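PDB 1LFP: probable transcriptional regulatory protein aq_1575, which probably binds DNA and takes part in regulating transcription, as a cytoplasmic member of the TACO1 family. Local coordinates for residues 101-104 with 108-111; 46-51 with 82-87; 53-58 with 194-199. One frame throughout, in Å; residues are numbered along the deposited sequence.

Contact 1: 101-104 with 108-111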
# COMPACT_ATOMS: atom_id res chain seq x y z
N ALA A 101 6.30 -5.96 3.22
CA ALA A 101 7.40 -6.09 2.28
C ALA A 101 7.29 -7.39 1.48
O ALA A 101 6.60 -8.32 1.88
CB ALA A 101 8.71 -6.05 3.04
N THR A 102 7.90 -7.40 0.29
CA THR A 102 7.92 -8.59 -0.57
C THR A 102 9.39 -8.67 -0.91
O THR A 102 9.89 -7.81 -1.65
CB THR A 102 7.06 -8.42 -1.85
OG1 THR A 102 5.68 -8.20 -1.50
CG2 THR A 102 7.14 -9.69 -2.71
N THR A 103 10.07 -9.67 -0.37
CA THR A 103 11.51 -9.79 -0.53
C THR A 103 11.97 -11.20 -0.82
O THR A 103 11.27 -12.17 -0.52
CB THR A 103 12.23 -9.24 0.77
OG1 THR A 103 13.66 -9.34 0.63
CG2 THR A 103 11.80 -10.02 2.01
N ASP A 104 13.15 -11.31 -1.43
CA ASP A 104 13.71 -12.62 -1.75
C ASP A 104 14.82 -12.97 -0.77
O ASP A 104 15.51 -13.97 -0.93
CB ASP A 104 14.28 -12.63 -3.18
CG ASP A 104 15.56 -11.81 -3.30
OD1 ASP A 104 16.34 -12.04 -4.26
OD2 ASP A 104 15.79 -10.92 -2.45
N ARG A 108 18.16 -9.81 4.82
CA ARG A 108 18.66 -8.60 4.18
C ARG A 108 17.68 -7.45 4.42
O ARG A 108 18.06 -6.39 4.93
CB ARG A 108 18.83 -8.85 2.68
CG ARG A 108 20.04 -8.17 2.09
CD ARG A 108 19.68 -7.22 0.98
NE ARG A 108 18.88 -7.81 -0.08
CZ ARG A 108 17.55 -7.90 -0.05
NH1 ARG A 108 16.89 -7.45 0.99
NH2 ARG A 108 16.88 -8.42 -1.07
N THR A 109 16.44 -7.70 4.05
CA THR A 109 15.38 -6.71 4.23
C THR A 109 15.22 -6.30 5.69
O THR A 109 15.07 -5.11 6.01
CB THR A 109 14.06 -7.24 3.72
OG1 THR A 109 14.22 -7.65 2.36
CG2 THR A 109 12.99 -6.16 3.75
N THR A 110 15.26 -7.26 6.60
CA THR A 110 15.11 -6.94 8.01
C THR A 110 16.17 -5.96 8.47
O THR A 110 15.89 -5.00 9.20
CB THR A 110 15.18 -8.22 8.88
OG1 THR A 110 14.09 -9.06 8.52
CG2 THR A 110 15.07 -7.86 10.37
N SER A 111 17.39 -6.19 8.03
CA SER A 111 18.45 -5.29 8.41
C SER A 111 18.26 -3.90 7.78
O SER A 111 18.46 -2.88 8.42
CB SER A 111 19.80 -5.90 8.04
OG SER A 111 20.86 -5.00 8.29
O HOH W 1 14.32 -8.31 -2.59

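Contact 2: 46-51 with 82-87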
# COMPACT_ATOMS: atom_id res chain seq x y z
N ASN A 46 -7.60 -16.52 -10.15
CA ASN A 46 -6.76 -15.67 -9.30
C ASN A 46 -7.15 -14.20 -9.37
O ASN A 46 -6.57 -13.44 -10.13
CB ASN A 46 -5.30 -15.85 -9.73
CG ASN A 46 -4.31 -15.24 -8.76
OD1 ASN A 46 -3.11 -15.59 -8.77
ND2 ASN A 46 -4.78 -14.32 -7.93
N PRO A 47 -8.15 -13.78 -8.58
CA PRO A 47 -8.59 -12.37 -8.60
C PRO A 47 -7.48 -11.36 -8.28
O PRO A 47 -7.43 -10.25 -8.84
CB PRO A 47 -9.71 -12.35 -7.54
CG PRO A 47 -10.24 -13.73 -7.57
CD PRO A 47 -8.97 -14.58 -7.65
N ARG A 48 -6.59 -11.73 -7.35
CA ARG A 48 -5.51 -10.80 -7.02
C ARG A 48 -4.63 -10.53 -8.23
O ARG A 48 -4.25 -9.38 -8.48
CB ARG A 48 -4.67 -11.35 -5.84
CG ARG A 48 -3.60 -10.38 -5.33
CD ARG A 48 -2.91 -10.96 -4.10
NE ARG A 48 -1.77 -10.14 -3.71
CZ ARG A 48 -1.02 -10.35 -2.63
NH1 ARG A 48 -1.30 -11.35 -1.83
NH2 ARG A 48 -0.01 -9.53 -2.37
N LEU A 49 -4.28 -11.59 -8.97
CA LEU A 49 -3.46 -11.48 -10.16
C LEU A 49 -4.16 -10.66 -11.23
O LEU A 49 -3.56 -9.83 -11.91
CB LEU A 49 -3.11 -12.87 -10.71
CG LEU A 49 -2.29 -12.83 -11.99
CD1 LEU A 49 -0.97 -12.07 -11.72
CD2 LEU A 49 -2.02 -14.27 -12.46
N ARG A 50 -5.47 -10.88 -11.36
CA ARG A 50 -6.25 -10.15 -12.33
C ARG A 50 -6.13 -8.65 -12.04
O ARG A 50 -5.97 -7.82 -12.94
CB ARG A 50 -7.71 -10.60 -12.20
CG ARG A 50 -8.56 -10.41 -13.42
CD ARG A 50 -8.86 -11.77 -14.05
NE ARG A 50 -9.06 -12.83 -13.05
CZ ARG A 50 -10.14 -12.95 -12.28
NH1 ARG A 50 -11.14 -12.08 -12.39
NH2 ARG A 50 -10.24 -13.94 -11.41
N THR A 51 -6.12 -8.30 -10.77
CA THR A 51 -6.03 -6.90 -10.40
C THR A 51 -4.64 -6.33 -10.54
O THR A 51 -4.47 -5.16 -10.90
CB THR A 51 -6.49 -6.72 -8.95
OG1 THR A 51 -7.83 -7.23 -8.83
CG2 THR A 51 -6.45 -5.24 -8.57
N PHE A 82 10.36 -15.10 -3.71
CA PHE A 82 9.78 -13.86 -3.20
C PHE A 82 8.64 -14.19 -2.23
O PHE A 82 7.72 -14.95 -2.58
CB PHE A 82 9.21 -13.00 -4.34
CG PHE A 82 10.21 -12.06 -4.95
CD1 PHE A 82 10.76 -11.03 -4.20
CD2 PHE A 82 10.61 -12.23 -6.26
CE1 PHE A 82 11.71 -10.18 -4.74
CE2 PHE A 82 11.56 -11.39 -6.82
CZ PHE A 82 12.12 -10.35 -6.06
N GLU A 83 8.70 -13.65 -1.01
CA GLU A 83 7.62 -13.88 -0.04
C GLU A 83 7.25 -12.55 0.62
O GLU A 83 8.05 -11.61 0.63
CB GLU A 83 8.05 -14.85 1.05
CG GLU A 83 6.91 -15.71 1.64
CD GLU A 83 5.61 -14.94 1.90
OE1 GLU A 83 4.81 -14.74 0.95
OE2 GLU A 83 5.38 -14.54 3.07
N GLU A 84 6.04 -12.49 1.17
CA GLU A 84 5.53 -11.29 1.86
C GLU A 84 5.88 -11.39 3.34
O GLU A 84 5.64 -12.43 3.96
CB GLU A 84 4.01 -11.17 1.72
CG GLU A 84 3.49 -11.16 0.30
CD GLU A 84 2.01 -10.81 0.21
OE1 GLU A 84 1.70 -9.67 -0.21
OE2 GLU A 84 1.15 -11.65 0.54
N VAL A 85 6.46 -10.33 3.89
CA VAL A 85 6.82 -10.32 5.31
C VAL A 85 6.22 -9.05 5.90
O VAL A 85 6.15 -8.05 5.23
CB VAL A 85 8.37 -10.32 5.50
CG1 VAL A 85 9.01 -9.24 4.68
CG2 VAL A 85 8.73 -10.13 6.97
N ILE A 86 5.75 -9.14 7.14
CA ILE A 86 5.19 -7.98 7.80
C ILE A 86 6.11 -7.56 8.89
O ILE A 86 6.44 -8.36 9.78
CB ILE A 86 3.82 -8.30 8.39
CG1 ILE A 86 2.90 -8.72 7.25
CG2 ILE A 86 3.29 -7.09 9.16
CD1 ILE A 86 2.99 -7.76 6.11
N TYR A 87 6.57 -6.31 8.84
CA TYR A 87 7.43 -5.81 9.89
C TYR A 87 6.59 -4.90 10.76
O TYR A 87 5.60 -4.33 10.31
CB TYR A 87 8.62 -5.02 9.32
CG TYR A 87 9.58 -5.91 8.60
CD1 TYR A 87 10.49 -6.72 9.30
CD2 TYR A 87 9.56 -5.97 7.22
CE1 TYR A 87 11.33 -7.56 8.62
CE2 TYR A 87 10.41 -6.81 6.53
CZ TYR A 87 11.29 -7.61 7.23
OH TYR A 87 12.10 -8.45 6.49

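Contact 3: 53-58 with 194-199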
# COMPACT_ATOMS: atom_id res chain seq x y z
N ILE A 53 -2.47 -7.31 -12.71
CA ILE A 53 -2.24 -7.15 -14.14
C ILE A 53 -2.88 -5.86 -14.62
O ILE A 53 -2.28 -5.10 -15.37
CB ILE A 53 -2.83 -8.35 -14.93
CG1 ILE A 53 -1.93 -9.57 -14.70
CG2 ILE A 53 -2.95 -8.00 -16.44
CD1 ILE A 53 -2.42 -10.84 -15.40
N GLU A 54 -4.09 -5.59 -14.15
CA GLU A 54 -4.82 -4.39 -14.53
C GLU A 54 -4.13 -3.08 -14.12
O GLU A 54 -4.12 -2.11 -14.86
CB GLU A 54 -6.22 -4.48 -13.93
CG GLU A 54 -7.06 -3.24 -14.05
CD GLU A 54 -8.24 -3.29 -13.09
OE1 GLU A 54 -9.02 -4.27 -13.15
OE2 GLU A 54 -8.38 -2.35 -12.27
N GLN A 55 -3.57 -3.07 -12.92
CA GLN A 55 -2.89 -1.91 -12.38
C GLN A 55 -1.60 -1.66 -13.11
O GLN A 55 -1.15 -0.52 -13.27
CB GLN A 55 -2.60 -2.14 -10.89
CG GLN A 55 -3.33 -1.17 -9.98
CD GLN A 55 -2.38 -0.29 -9.19
OE1 GLN A 55 -1.84 0.68 -9.72
NE2 GLN A 55 -2.16 -0.65 -7.93
N ALA A 56 -0.98 -2.74 -13.55
CA ALA A 56 0.26 -2.65 -14.28
C ALA A 56 -0.05 -2.05 -15.63
O ALA A 56 0.70 -1.24 -16.13
CB ALA A 56 0.87 -4.02 -14.44
N LYS A 57 -1.16 -2.47 -16.24
CA LYS A 57 -1.49 -1.96 -17.54
C LYS A 57 -1.83 -0.49 -17.43
O LYS A 57 -1.48 0.31 -18.28
CB LYS A 57 -2.67 -2.74 -18.13
CG LYS A 57 -2.27 -4.09 -18.68
CD LYS A 57 -3.45 -4.80 -19.33
CE LYS A 57 -2.98 -6.01 -20.13
NZ LYS A 57 -2.20 -6.97 -19.30
N LYS A 58 -2.50 -0.13 -16.35
CA LYS A 58 -2.90 1.25 -16.15
C LYS A 58 -1.76 2.20 -15.95
O LYS A 58 -1.87 3.39 -16.28
CB LYS A 58 -3.87 1.35 -14.98
CG LYS A 58 -5.00 2.32 -15.23
CD LYS A 58 -5.79 1.92 -16.49
CE LYS A 58 -6.41 0.52 -16.37
NZ LYS A 58 -7.50 0.45 -15.34
N ILE A 194 -11.06 3.01 -10.73
CA ILE A 194 -10.29 2.50 -9.61
C ILE A 194 -8.81 2.71 -9.88
O ILE A 194 -8.32 2.23 -10.90
CB ILE A 194 -10.51 1.01 -9.41
CG1 ILE A 194 -12.00 0.71 -9.23
CG2 ILE A 194 -9.65 0.52 -8.23
CD1 ILE A 194 -12.67 1.51 -8.13
N GLU A 195 -8.12 3.39 -8.97
CA GLU A 195 -6.69 3.61 -9.15
C GLU A 195 -5.92 2.46 -8.51
O GLU A 195 -4.94 1.99 -9.06
CB GLU A 195 -6.27 4.94 -8.54
CG GLU A 195 -4.80 5.25 -8.74
CD GLU A 195 -4.46 6.68 -8.36
OE1 GLU A 195 -4.94 7.61 -9.05
OE2 GLU A 195 -3.72 6.86 -7.36
N LYS A 196 -6.37 2.02 -7.34
CA LYS A 196 -5.74 0.91 -6.63
C LYS A 196 -6.76 0.17 -5.81
O LYS A 196 -7.68 0.79 -5.29
CB LYS A 196 -4.65 1.40 -5.66
CG LYS A 196 -3.45 2.09 -6.30
CD LYS A 196 -2.34 2.28 -5.26
CE LYS A 196 -1.09 2.90 -5.87
NZ LYS A 196 0.04 2.95 -4.91
N ALA A 197 -6.56 -1.14 -5.69
CA ALA A 197 -7.40 -2.05 -4.90
C ALA A 197 -6.47 -3.09 -4.27
O ALA A 197 -5.91 -3.94 -4.96
CB ALA A 197 -8.44 -2.74 -5.80
N GLN A 198 -6.32 -3.05 -2.96
CA GLN A 198 -5.41 -4.01 -2.34
C GLN A 198 -5.79 -4.21 -0.88
O GLN A 198 -6.55 -3.44 -0.31
CB GLN A 198 -3.97 -3.45 -2.40
CG GLN A 198 -3.85 -2.05 -1.77
CD GLN A 198 -2.44 -1.42 -1.92
OE1 GLN A 198 -1.63 -1.85 -2.73
NE2 GLN A 198 -2.19 -0.38 -1.14
N ILE A 199 -5.19 -5.22 -0.26
CA ILE A 199 -5.43 -5.48 1.14
C ILE A 199 -4.39 -4.66 1.91
O ILE A 199 -3.19 -4.67 1.55
CB ILE A 199 -5.22 -7.00 1.45
CG1 ILE A 199 -6.34 -7.81 0.81
CG2 ILE A 199 -5.09 -7.23 2.96
CD1 ILE A 199 -7.70 -7.55 1.39

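Contact 1: 101-104 with 108-111
With its hydroxyl swung opposite the backbone N (chi1 -180°), Thr103 reaches out from the strand, while Thr109 keeps OG1 beside its own backbone N (chi1 -55°); the two threonines thus meet tip to tip. Thr103 OG1 donates to Thr109 OG1 over 2.5 Å, a distance so short that its exact value is doubtful. The methyl side fits as well: Thr103 CG2 lies 3.4 Å from Thr109 OG1, and Ala101 CB comes within 4.3 Å of Thr109 CG2. Thr109 OG1 is hydrogen-bonded in turn to Asp230, and Thr103 OG1 accepts from the backbone N of Asn105, so both buried hydroxyls have further partners.

Beside this pair, Arg108, bent at chi2 and chi3, slides past Thr103 in the opposite direction. Its NH2 forms a salt bridge with Asp104 OD2 at 3.1 Å, the guanidinium and carboxylate planes turned 29° apart. A water accepts from the same Arg108 NH2 at 3.0 Å. NH1 is engaged elsewhere, in salt bridges with Glu112 and Asp230, so the guanidinium is shared among three carboxylates. The arrangement is that of a tight strand-to-helix connection at the end of a largely antiparallel sheet: strand 95-103, paired antiparallel with strand 83-91, turns within a few residues into helix 106-119, whose first turn lies back against the strand end.

Contact 2: 46-51 with 82-87
Arg48 and Glu84 bridge a wide gap between helix 47-58 and strand 83-91: theirs are the closest CA atoms of the two segments, yet they stand 14.2 Å apart, and the backbones never approach. Side-chain length makes up the difference. Arg48 sets CG opposite its backbone N (chi1 -174°) and stays fully extended to NE, while Glu84, extended beyond CG, comes to meet it from the opposite direction.

The carboxylate lies at the edge of the guanidinium, where two N-H groups face two oxygens. Arg48 NH2 to Glu84 OE1 is the firm bond, 2.8 Å long and nearly straight at 169°; Arg48 NH1 to Glu84 OE2 is weak at 3.4 Å. The pairing is forked but not flat. OE1 lies in the guanidinium plane, whereas NH2 approaches OE1 from above the carboxylate plane, and the two planes are turned 46° apart. Arg48 NH2 also forms a salt bridge with Glu31 of helix 21-39, and Leu38 and Val34 of that helix touch Arg48 and Glu84 respectively.

At the root of the arginine the first helical turn is secured within itself. Asn46 stands at the N-cap position, and Pro47 O accepts from both Thr51 N (3.0 Å) and Thr51 OG1 (3.0 Å), reached from opposite faces of its carbonyl plane. Tyr181 of helix 180-188 touches Pro47, Arg48 and Thr51.

One guanidinium held between two carboxylates, Glu84 and Glu31, should offset much of their mutual repulsion. As the contact lies at the surface and consists of this one pair, it is an electrostatic tie between the N-terminal helices and the sheet rather than a packed interface.

Contact 3: 53-58 with 194-199
A surface contact of van der Waals character joins Gln55, on the last turns of helix 47-58, to the start of strand 196-203, an outermost strand of the four-stranded antiparallel sheet within this chain. The nearest CA atoms, those of Gln55 and Lys196, are 7.0 Å apart, so helix and strand lie close here.

Gln55 carries most of the meeting. Its chi1 of -116° falls well away from a staggered position, and with a further bend at chi2 its amide is laid across the base of the Lys196 side chain. The two chains cross obliquely: Gln55 NE2 rests 3.4 Å from Lys196 CG and 3.9 Å from Lys196 CB, on the aliphatic part of the lysine, whose chain runs on extended. Glu195 meets the same amide through its backbone carbonyl. Glu195 O lies 3.4 Å from both Gln55 CD and Gln55 OE1; the latter and the carbonyl oxygen are two acceptors, which gain nothing from being close. Trading Gln55 for an alanine would probably uncover the Glu195 carbonyl and the lower methylenes of Lys196, opening a gap between helix and strand.

Nearby, Lys184 of helix 180-188 forms a salt bridge with Glu54 and touches Ile194, so that helix joins both segments from outside.

The strand side is distinctive in its own right: Glu195 and Lys196 both face Glu141 of strand 134-143, and both pair with its backbone. This is a classic beta bulge, and the glutamine lies against it.

After helix 21-39 the chain enters helix 47-58, which serves two contacts in turn: its first turn is used by contact 2 and its last turns by contact 3. Contact 2 closes once helix 63-74 has passed and strand 83-91 begins. Strand 95-103 then pairs with 83-91, and contact 1 closes a short turn into helix 106-119; it follows contact 2 in series and touches it, Val85 N meeting Ala101 O. Contact 3 closes much later, at strand 196-203, so its span encloses contact 1 and crosses that of contact 2. Helix 47-58 thereby ties the two sheets together, while contact 1 works locally, holding helix 106-119 to the strand before it.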